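Local coordinates for protein azurocidin (Homo sapiens, PDB 1A7S) that binds heparin, kills many Gram-negative bacteria, probably through affinity for their lipopolysaccharide, and attracts monocytes and fibroblasts, as a serine protease homolog released from neutrophil granules, at residues N157-C171 / F191-R205. Sequence-based numbering, arbitrary orientation.
Sequences NNVCTGVLTRRGGIC and FSLGPCGRGPDFFTR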
loop_
_atom_site.group_PDB
_atom_site.type_symbol
_atom_site.label_atom_id
_atom_site.label_comp_id
_atom_site.label_asym_id
_atom_site.label_seq_id
_atom_site.Cartn_x
_atom_site.Cartn_y
_atom_site.Cartn_z
ATOM N N ASN A 157 -13.411 -3.979 9.849
ATOM C CA ASN A 157 -12.844 -4.147 8.492
ATOM C C ASN A 157 -11.428 -3.580 8.348
ATOM O O ASN A 157 -10.784 -3.844 7.334
ATOM C CB ASN A 157 -13.745 -3.358 7.496
ATOM C CG ASN A 157 -13.641 -3.865 6.109
ATOM O OD1 ASN A 157 -13.239 -3.134 5.187
ATOM N ND2 ASN A 157 -13.983 -5.119 5.914
ATOM N N ASN A 158 -11.002 -2.799 9.330
ATOM C CA ASN A 158 -9.766 -2.064 9.270
ATOM C C ASN A 158 -8.817 -2.418 10.386
ATOM O O ASN A 158 -9.224 -2.951 11.430
ATOM C CB ASN A 158 -10.038 -0.548 9.330
ATOM C CG ASN A 158 -10.775 -0.082 8.067
ATOM O OD1 ASN A 158 -10.111 0.168 6.983
ATOM N ND2 ASN A 158 -12.007 0.065 8.116
ATOM N N VAL A 159 -7.561 -2.079 10.201
ATOM C CA VAL A 159 -6.553 -1.969 11.234
ATOM C C VAL A 159 -6.191 -0.453 11.268
ATOM O O VAL A 159 -6.003 0.146 10.222
ATOM C CB VAL A 159 -5.250 -2.747 10.882
ATOM C CG1 VAL A 159 -4.187 -2.475 11.961
ATOM C CG2 VAL A 159 -5.523 -4.212 10.791
ATOM N N CYS A 160 -6.297 0.137 12.444
ATOM C CA CYS A 160 -6.086 1.566 12.611
ATOM C C CYS A 160 -4.813 1.830 13.393
ATOM O O CYS A 160 -4.434 1.060 14.258
ATOM C CB CYS A 160 -7.247 2.219 13.323
ATOM S SG CYS A 160 -8.785 2.108 12.454
ATOM N N THR A 161 -4.164 2.969 13.017
ATOM C CA THR A 161 -2.917 3.329 13.650
ATOM C C THR A 161 -2.871 4.778 14.011
ATOM O O THR A 161 -3.629 5.612 13.494
ATOM C CB THR A 161 -1.703 3.008 12.754
ATOM O OG1 THR A 161 -1.748 3.842 11.578
ATOM C CG2 THR A 161 -1.699 1.587 12.297
ATOM N N GLY A 162 -1.980 5.076 14.946
ATOM C CA GLY A 162 -1.719 6.448 15.336
ATOM C C GLY A 162 -0.248 6.610 15.671
ATOM O O GLY A 162 0.541 5.641 15.724
ATOM N N VAL A 163 0.130 7.833 15.949
ATOM C CA VAL A 163 1.464 8.210 16.340
ATOM C C VAL A 163 1.393 9.056 17.636
ATOM O O VAL A 163 0.335 9.515 18.042
ATOM C CB VAL A 163 2.187 9.035 15.253
ATOM C CG1 VAL A 163 2.298 8.195 13.981
ATOM C CG2 VAL A 163 1.398 10.321 14.947
ATOM N N LEU A 164 2.523 9.154 18.271
ATOM C CA LEU A 164 2.604 9.934 19.531
ATOM C C LEU A 164 2.839 11.406 19.225
ATOM O O LEU A 164 2.609 12.225 20.134
ATOM C CB LEU A 164 3.810 9.420 20.342
ATOM C CG LEU A 164 3.668 8.052 20.944
ATOM C CD1 LEU A 164 4.898 7.671 21.731
ATOM C CD2 LEU A 164 2.383 7.943 21.819
ATOM N N THR A 165 3.263 11.748 18.016
ATOM C CA THR A 165 3.486 13.151 17.645
ATOM C C THR A 165 2.156 13.743 17.178
ATOM O O THR A 165 1.171 13.048 17.019
ATOM C CB THR A 165 4.538 13.284 16.559
ATOM O OG1 THR A 165 4.059 12.416 15.459
ATOM C CG2 THR A 165 5.886 12.747 16.912
ATOM N N ARG A 166 2.107 15.073 16.989
ATOM C CA ARG A 166 0.883 15.721 16.637
ATOM C C ARG A 166 0.348 15.343 15.273
ATOM O O ARG A 166 -0.865 15.182 15.101
ATOM C CB ARG A 166 0.935 17.237 16.758
ATOM C CG ARG A 166 -0.356 17.822 17.361
ATOM C CD ARG A 166 -1.106 18.679 16.375
ATOM N NE ARG A 166 -0.499 19.985 16.068
ATOM C CZ ARG A 166 -0.297 20.339 14.777
ATOM N NH1 ARG A 166 0.891 20.121 14.213
ATOM N NH2 ARG A 166 -1.290 20.797 14.078
ATOM N N ARG A 167 1.268 15.184 14.311
ATOM C CA ARG A 167 0.886 14.779 12.973
ATOM C C ARG A 167 1.899 13.776 12.432
ATOM O O ARG A 167 3.047 14.068 12.232
ATOM C CB ARG A 167 0.779 15.954 12.022
ATOM C CG ARG A 167 -0.173 17.053 12.434
ATOM C CD ARG A 167 -1.595 16.629 12.277
ATOM N NE ARG A 167 -2.600 17.604 12.560
ATOM C CZ ARG A 167 -3.208 17.806 13.740
ATOM N NH1 ARG A 167 -3.003 17.020 14.802
ATOM N NH2 ARG A 167 -4.046 18.856 13.853
ATOM N N GLY A 168 1.362 12.557 12.198
ATOM C CA GLY A 168 2.195 11.521 11.596
ATOM C C GLY A 168 1.272 10.449 10.972
ATOM O O GLY A 168 0.271 10.134 11.551
ATOM N N GLY A 169 1.635 10.016 9.773
ATOM C CA GLY A 169 0.841 8.995 9.111
ATOM C C GLY A 169 0.712 9.260 7.627
ATOM O O GLY A 169 1.554 9.937 7.009
ATOM N N ILE A 170 -0.306 8.716 7.010
ATOM C CA ILE A 170 -0.498 8.755 5.573
ATOM C C ILE A 170 -1.038 10.049 5.082
ATOM O O ILE A 170 -1.684 10.824 5.823
ATOM C CB ILE A 170 -1.383 7.567 5.122
ATOM C CG1 ILE A 170 -2.813 7.690 5.611
ATOM C CG2 ILE A 170 -0.750 6.223 5.526
ATOM C CD1 ILE A 170 -3.769 6.547 5.231
ATOM N N CYS A 171 -0.855 10.345 3.829
ATOM C CA CYS A 171 -1.433 11.508 3.208
ATOM C C CYS A 171 -1.708 11.283 1.748
ATOM O O CYS A 171 -1.644 10.132 1.245
ATOM C CB CYS A 171 -0.652 12.762 3.554
ATOM S SG CYS A 171 -1.510 14.348 3.465
ATOM N N PHE A 191 -7.872 5.336 4.213
ATOM C CA PHE A 191 -8.290 6.713 4.410
ATOM C C PHE A 191 -7.859 7.204 5.765
ATOM O O PHE A 191 -7.511 6.424 6.652
ATOM C CB PHE A 191 -9.804 6.855 4.197
ATOM C CG PHE A 191 -10.652 6.168 5.261
ATOM C CD1 PHE A 191 -10.999 4.842 5.174
ATOM C CD2 PHE A 191 -11.109 6.864 6.387
ATOM C CE1 PHE A 191 -11.761 4.204 6.140
ATOM C CE2 PHE A 191 -11.885 6.231 7.337
ATOM C CZ PHE A 191 -12.214 4.872 7.221
ATOM N N SER A 192 -7.983 8.500 5.994
ATOM C CA SER A 192 -7.948 9.076 7.344
ATOM C C SER A 192 -8.955 10.279 7.299
ATOM O O SER A 192 -9.281 10.706 6.169
ATOM C CB SER A 192 -6.602 9.538 7.762
ATOM O OG SER A 192 -5.967 10.426 6.857
ATOM N N LEU A 193 -9.340 10.717 8.441
ATOM C CA LEU A 193 -10.270 11.886 8.504
ATOM C C LEU A 193 -9.504 13.030 9.121
ATOM O O LEU A 193 -8.623 12.903 9.980
ATOM C CB LEU A 193 -11.522 11.492 9.305
ATOM C CG LEU A 193 -12.151 10.157 8.904
ATOM C CD1 LEU A 193 -13.004 9.608 10.021
ATOM C CD2 LEU A 193 -12.899 10.230 7.580
ATOM N N GLY A 194 -9.888 14.217 8.703
ATOM C CA GLY A 194 -9.300 15.434 9.194
ATOM C C GLY A 194 -7.925 15.585 8.495
ATOM O O GLY A 194 -7.610 14.907 7.548
ATOM N N PRO A 195 -7.152 16.452 9.104
ATOM C CA PRO A 195 -5.816 16.711 8.574
ATOM C C PRO A 195 -5.031 15.410 8.554
ATOM O O PRO A 195 -5.119 14.604 9.475
ATOM C CB PRO A 195 -5.214 17.662 9.646
ATOM C CG PRO A 195 -6.434 18.371 10.168
ATOM C CD PRO A 195 -7.466 17.253 10.283
ATOM N N CYS A 196 -4.216 15.265 7.509
ATOM C CA CYS A 196 -3.309 14.136 7.526
ATOM C C CYS A 196 -2.493 14.085 8.827
ATOM O O CYS A 196 -1.860 15.022 9.278
ATOM C CB CYS A 196 -2.305 14.328 6.355
ATOM S SG CYS A 196 -3.097 14.095 4.746
ATOM N N GLY A 197 -2.436 12.871 9.392
ATOM C CA GLY A 197 -1.619 12.670 10.535
ATOM C C GLY A 197 -2.261 12.915 11.883
ATOM O O GLY A 197 -1.654 12.582 12.881
ATOM N N ARG A 198 -3.472 13.467 11.910
ATOM C CA ARG A 198 -4.143 13.728 13.202
ATOM C C ARG A 198 -4.540 12.436 13.896
ATOM O O ARG A 198 -4.317 12.301 15.093
ATOM C CB ARG A 198 -5.274 14.686 12.999
ATOM C CG ARG A 198 -6.067 14.991 14.291
ATOM C CD ARG A 198 -7.221 15.933 13.968
ATOM N NE ARG A 198 -8.077 16.307 15.022
ATOM C CZ ARG A 198 -9.215 15.784 15.435
ATOM N NH1 ARG A 198 -9.670 14.652 14.848
ATOM N NH2 ARG A 198 -9.864 16.350 16.452
ATOM N N GLY A 199 -5.033 11.512 13.136
ATOM C CA GLY A 199 -5.252 10.115 13.539
ATOM C C GLY A 199 -6.703 9.803 13.820
ATOM O O GLY A 199 -7.508 10.666 14.216
ATOM N N PRO A 200 -7.051 8.555 13.747
ATOM C CA PRO A 200 -6.204 7.458 13.318
ATOM C C PRO A 200 -6.154 7.350 11.774
ATOM O O PRO A 200 -6.979 7.893 11.088
ATOM C CB PRO A 200 -6.935 6.243 13.888
ATOM C CG PRO A 200 -8.308 6.644 14.050
ATOM C CD PRO A 200 -8.349 8.128 14.241
ATOM N N ASP A 201 -5.192 6.597 11.312
ATOM C CA ASP A 201 -5.152 6.165 9.898
ATOM C C ASP A 201 -5.912 4.831 9.834
ATOM O O ASP A 201 -5.740 3.979 10.701
ATOM C CB ASP A 201 -3.709 5.959 9.454
ATOM C CG ASP A 201 -3.014 7.293 9.169
ATOM O OD1 ASP A 201 -3.750 8.289 8.970
ATOM O OD2 ASP A 201 -1.773 7.236 9.006
ATOM N N PHE A 202 -6.697 4.679 8.759
ATOM C CA PHE A 202 -7.419 3.457 8.538
ATOM C C PHE A 202 -6.794 2.681 7.370
ATOM O O PHE A 202 -6.733 3.190 6.249
ATOM C CB PHE A 202 -8.901 3.778 8.185
ATOM C CG PHE A 202 -9.683 4.268 9.355
ATOM C CD1 PHE A 202 -9.479 5.547 9.845
ATOM C CD2 PHE A 202 -10.609 3.474 9.990
ATOM C CE1 PHE A 202 -10.222 6.054 10.861
ATOM C CE2 PHE A 202 -11.375 3.958 11.007
ATOM C CZ PHE A 202 -11.189 5.222 11.485
ATOM N N PHE A 203 -6.433 1.425 7.668
ATOM C CA PHE A 203 -5.890 0.507 6.700
ATOM C C PHE A 203 -6.844 -0.674 6.549
ATOM O O PHE A 203 -7.415 -1.150 7.527
ATOM C CB PHE A 203 -4.520 -0.053 7.213
ATOM C CG PHE A 203 -3.452 0.985 7.316
ATOM C CD1 PHE A 203 -3.290 1.756 8.416
ATOM C CD2 PHE A 203 -2.548 1.132 6.281
ATOM C CE1 PHE A 203 -2.325 2.712 8.539
ATOM C CE2 PHE A 203 -1.524 2.063 6.369
ATOM C CZ PHE A 203 -1.445 2.890 7.473
ATOM N N THR A 204 -7.037 -1.144 5.345
ATOM C CA THR A 204 -7.816 -2.385 5.146
ATOM C C THR A 204 -7.136 -3.508 5.862
ATOM O O THR A 204 -5.905 -3.643 5.774
ATOM C CB THR A 204 -7.865 -2.658 3.626
ATOM O OG1 THR A 204 -8.342 -1.465 3.047
ATOM C CG2 THR A 204 -8.752 -3.890 3.323
ATOM N N ARG A 205 -7.886 -4.303 6.612
ATOM C CA ARG A 205 -7.343 -5.399 7.385
ATOM C C ARG A 205 -7.067 -6.596 6.479
ATOM O O ARG A 205 -7.939 -7.397 6.198
ATOM C CB ARG A 205 -8.304 -5.750 8.506
ATOM C CG ARG A 205 -7.719 -6.800 9.478
ATOM C CD ARG A 205 -8.705 -7.134 10.650
ATOM N NE ARG A 205 -8.723 -5.993 11.589
ATOM C CZ ARG A 205 -7.977 -5.878 12.680
ATOM N NH1 ARG A 205 -6.957 -6.743 12.892
ATOM N NH2 ARG A 205 -8.164 -4.910 13.521
HETATM O O HOH W 1 -11.276 -1.654 3.902
HETATM O O HOH W 2 -0.883 6.471 11.678
HETATM O O HOH W 3 -2.098 9.699 15.341
HETATM O O HOH W 4 -6.958 19.470 15.047
HETATM O O HOH W 5 -3.349 10.640 7.817
#
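The sulfur of C160, disulfide-bonded to C154, overlaps one face of the F202 ring: SG lies 3.7 Å from the ring centroid and 27° off the normal, a sulfur-aromatic contact, while F191 CZ sits over the opposite face. C160 and F202 are a non-hydrogen-bonded pair of the antiparallel strands 158-162 and 201-205, part of the C-terminal beta-barrel of the chymotrypsin fold. On the other sheet face, T161 meets the edge of the F203 ring, OG1 to CE1 3.3 Å, and I170 CG2 comes to 3.9 Å from F203 CZ. R205 bends at chi3 (-74°), laying its guanidinium with one face centred on V159 CG2, 3.5 Å above the plane; its NE hydrogen-bonds to N158 O (3.1 Å) from above the carbonyl plane. From strand 201-205, D201 reaches the loop at I170: OD2 accepts a hydrogen bond from I170 N at 2.9 Å on its syn side, 26° out of the carboxylate plane, while OD1 accepts one (2.6 Å) from a water that also bonds I170 O, S192 OG and G197 N. G197 O accepts a hydrogen bond from G168 N, and the C171-C196 disulfide ties the same loops covalently. In active trypsin-like proteases these loops help shape the S1 pocket. With both oxygens engaged by donors, the buried carboxylate of D201 is probably ionised, its negative charge stabilised by the I170 N-H and ordered water.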